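Local coordinates for protein N-glycosylase/DNA lyase (Methanocaldococcus jannaschii, PDB 3FHF) that is an archaeal N-glycosylase/DNA lyase of the 8-oxoguanine DNA glycosylase family, an all-helical protein of the helix-hairpin-helix clan, at residues V193-L197 / S198-L202. Numbering follows the deposited sequence. Where two conformers were deposited one is given.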
ATOM      1  N   VAL A 193      -5.883  -3.024 -19.333  1.00 25.58           N
ATOM      2  CA  VAL A 193      -6.671  -1.795 -19.251  1.00 23.27           C
ATOM      3  C   VAL A 193      -5.784  -0.556 -19.310  1.00 22.17           C
ATOM      4  O   VAL A 193      -6.238   0.561 -19.071  1.00 22.27           O
ATOM      5  CB  VAL A 193      -7.541  -1.736 -17.962  1.00 24.97           C
ATOM      6  CG1 VAL A 193      -8.623  -2.795 -18.028  1.00 25.22           C
ATOM      7  CG2 VAL A 193      -6.684  -1.934 -16.720  1.00 22.26           C
ATOM      8  N   ASN A 194      -4.512  -0.771 -19.632  0.50 22.72           N
ATOM      9  CA  ASN A 194      -3.531   0.304 -19.732  0.50 21.34           C
ATOM     10  C   ASN A 194      -3.388   1.146 -18.467  0.50 20.29           C
ATOM     11  O   ASN A 194      -3.351   2.375 -18.523  0.50 20.79           O
ATOM     12  CB  ASN A 194      -3.853   1.205 -20.925  0.50 23.30           C
ATOM     13  CG  ASN A 194      -3.515   0.550 -22.251  0.50 24.82           C
ATOM     14  OD1 ASN A 194      -4.154  -0.418 -22.666  0.50 26.41           O
ATOM     15  ND2 ASN A 194      -2.495   1.072 -22.919  0.50 25.97           N
ATOM     16  N   LEU A 195      -3.297   0.473 -17.326  1.00 18.45           N
ATOM     17  CA  LEU A 195      -3.129   1.152 -16.042  1.00 16.47           C
ATOM     18  C   LEU A 195      -1.913   0.558 -15.346  1.00 15.98           C
ATOM     19  O   LEU A 195      -1.635  -0.629 -15.491  1.00 15.42           O
ATOM     20  CB  LEU A 195      -4.352   0.951 -15.143  1.00 13.17           C
ATOM     21  CG  LEU A 195      -5.686   1.591 -15.524  1.00 14.89           C
ATOM     22  CD1 LEU A 195      -6.748   1.183 -14.504  1.00 15.70           C
ATOM     23  CD2 LEU A 195      -5.546   3.113 -15.556  1.00 16.35           C
ATOM     24  N   LYS A 196      -1.187   1.385 -14.602  1.00 16.61           N
ATOM     25  CA  LYS A 196      -0.022   0.920 -13.856  1.00 15.67           C
ATOM     26  C   LYS A 196      -0.597   0.260 -12.606  1.00 14.05           C
ATOM     27  O   LYS A 196      -1.757   0.488 -12.274  1.00 11.87           O
ATOM     28  CB  LYS A 196       0.850   2.101 -13.439  1.00 17.58           C
ATOM     29  CG  LYS A 196       1.314   2.978 -14.584  1.00 22.21           C
ATOM     30  CD  LYS A 196       2.052   4.202 -14.059  1.00 25.21           C
ATOM     31  CE  LYS A 196       2.347   5.192 -15.180  1.00 30.88           C
ATOM     32  NZ  LYS A 196       3.104   4.546 -16.290  1.00 34.92           N
ATOM     33  N   LEU A 197       0.197  -0.544 -11.909  1.00 11.99           N
ATOM     34  CA  LEU A 197      -0.299  -1.196 -10.697  1.00 13.36           C
ATOM     35  C   LEU A 197      -0.711  -0.188  -9.629  1.00 11.16           C
ATOM     36  O   LEU A 197      -1.667  -0.418  -8.899  1.00 12.78           O
ATOM     37  CB  LEU A 197       0.753  -2.157 -10.134  1.00 14.15           C
ATOM     38  CG  LEU A 197       0.858  -3.473 -10.912  1.00 15.56           C
ATOM     39  CD1 LEU A 197       2.037  -4.285 -10.398  1.00 16.05           C
ATOM     40  CD2 LEU A 197      -0.452  -4.258 -10.758  1.00 15.87           C
ATOM     41  N   SER A 198      -0.004   0.935  -9.541  1.00 10.62           N
ATOM     42  CA  SER A 198      -0.342   1.961  -8.551  1.00  9.91           C
ATOM     43  C   SER A 198      -1.778   2.448  -8.786  1.00 10.32           C
ATOM     44  O   SER A 198      -2.563   2.593  -7.844  1.00  8.89           O
ATOM     45  CB  SER A 198       0.624   3.145  -8.670  1.00 11.01           C
ATOM     46  OG  SER A 198       0.626   3.649  -9.994  1.00 10.09           O
ATOM     47  N   GLU A 199      -2.106   2.685 -10.054  1.00 10.37           N
ATOM     48  CA  GLU A 199      -3.424   3.171 -10.462  1.00 11.87           C
ATOM     49  C   GLU A 199      -4.512   2.106 -10.357  1.00 12.52           C
ATOM     50  O   GLU A 199      -5.618   2.377  -9.867  1.00  9.12           O
ATOM     51  CB  GLU A 199      -3.361   3.683 -11.905  1.00 15.78           C
ATOM     52  CG  GLU A 199      -2.424   4.863 -12.116  1.00 19.65           C
ATOM     53  CD  GLU A 199      -2.119   5.132 -13.585  1.00 23.03           C
ATOM     54  OE1 GLU A 199      -1.780   6.286 -13.906  1.00 29.89           O
ATOM     55  OE2 GLU A 199      -2.197   4.201 -14.417  1.00 19.94           O
ATOM     56  N   LEU A 200      -4.200   0.902 -10.823  1.00 11.08           N
ATOM     57  CA  LEU A 200      -5.160  -0.199 -10.791  1.00 13.50           C
ATOM     58  C   LEU A 200      -5.675  -0.420  -9.380  1.00 14.27           C
ATOM     59  O   LEU A 200      -6.864  -0.667  -9.180  1.00 14.66           O
ATOM     60  CB  LEU A 200      -4.514  -1.495 -11.296  1.00 11.64           C
ATOM     61  CG  LEU A 200      -5.440  -2.713 -11.393  1.00 14.42           C
ATOM     62  CD1 LEU A 200      -6.459  -2.466 -12.489  1.00 13.03           C
ATOM     63  CD2 LEU A 200      -4.642  -3.982 -11.685  1.00 13.85           C
ATOM     64  N   ASP A 201      -4.773  -0.333  -8.410  1.00 12.64           N
ATOM     65  CA  ASP A 201      -5.128  -0.534  -7.016  1.00 14.48           C
ATOM     66  C   ASP A 201      -6.258   0.386  -6.574  1.00 12.60           C
ATOM     67  O   ASP A 201      -7.179  -0.048  -5.874  1.00 10.11           O
ATOM     68  CB  ASP A 201      -3.905  -0.313  -6.119  1.00 15.62           C
ATOM     69  CG  ASP A 201      -4.244  -0.416  -4.644  1.00 17.88           C
ATOM     70  OD1 ASP A 201      -4.488   0.640  -4.010  1.00 16.04           O
ATOM     71  OD2 ASP A 201      -4.281  -1.557  -4.127  1.00 16.81           O
ATOM     72  N   LEU A 202      -6.184   1.654  -6.973  1.00 10.13           N
ATOM     73  CA  LEU A 202      -7.217   2.619  -6.611  1.00  8.88           C
ATOM     74  C   LEU A 202      -8.526   2.375  -7.374  1.00 10.34           C
ATOM     75  O   LEU A 202      -9.609   2.571  -6.819  1.00  9.76           O
ATOM     76  CB  LEU A 202      -6.712   4.055  -6.830  1.00  8.87           C
ATOM     77  CG  LEU A 202      -5.507   4.435  -5.945  1.00 11.09           C
ATOM     78  CD1 LEU A 202      -5.080   5.885  -6.203  1.00  9.28           C
ATOM     79  CD2 LEU A 202      -5.887   4.256  -4.473  1.00  9.06           C
TER
HETATM   80  O   HOH W   1      -1.401   4.345 -17.036  1.00 30.30           O
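E199 OE2 is gripped from two directions: the backbone N-H of K196 donates to it over 3.0 Å, almost straight at 173°, and a water donates to it over 2.7 Å. K196 is the N-cap residue of helix 197-209, and the E199 carboxylate folds back on its amide, three residues earlier, as in the side-chain half of a capping box. The N-H arrives on the anti side of the carboxylate, 32° out of its plane. E199 reaches it because CG sits beside its own backbone N (chi1 -62°) and the chain runs on extended. The same water also donates to N194 O, tying the helix start to the turn that ends helix 176-192. That turn is a Schellman motif with N194, at positive phi, as its C' residue. Two donors thus hold OE2, and the start of the helix would be expected to favour the negative charge of the carboxylate.

The aliphatic part of K196 crosses that of E199 at a slant, CG 3.7 Å from E199 OE2, while K196 NZ stays 5.6 Å from that oxygen, too far for charge contact. Helical bonding then begins with L200 N to K196 O and D201 N to L197 O.

On the apolar side L200, its CG anti to the backbone N, sends CD1 to within 4.2 Å of L195 CD1, the two side chains crossing at about a right angle; V193 CG2 is also near. V193 and L195 continue onto helix 5-18, and L197 packs on helix 176-192, so the connection joins three helices. D148 takes up S198 OG, and R143 forms a salt bridge with D201. At the other branch of L200, CD2 rests 4.3 Å from L197 CD2.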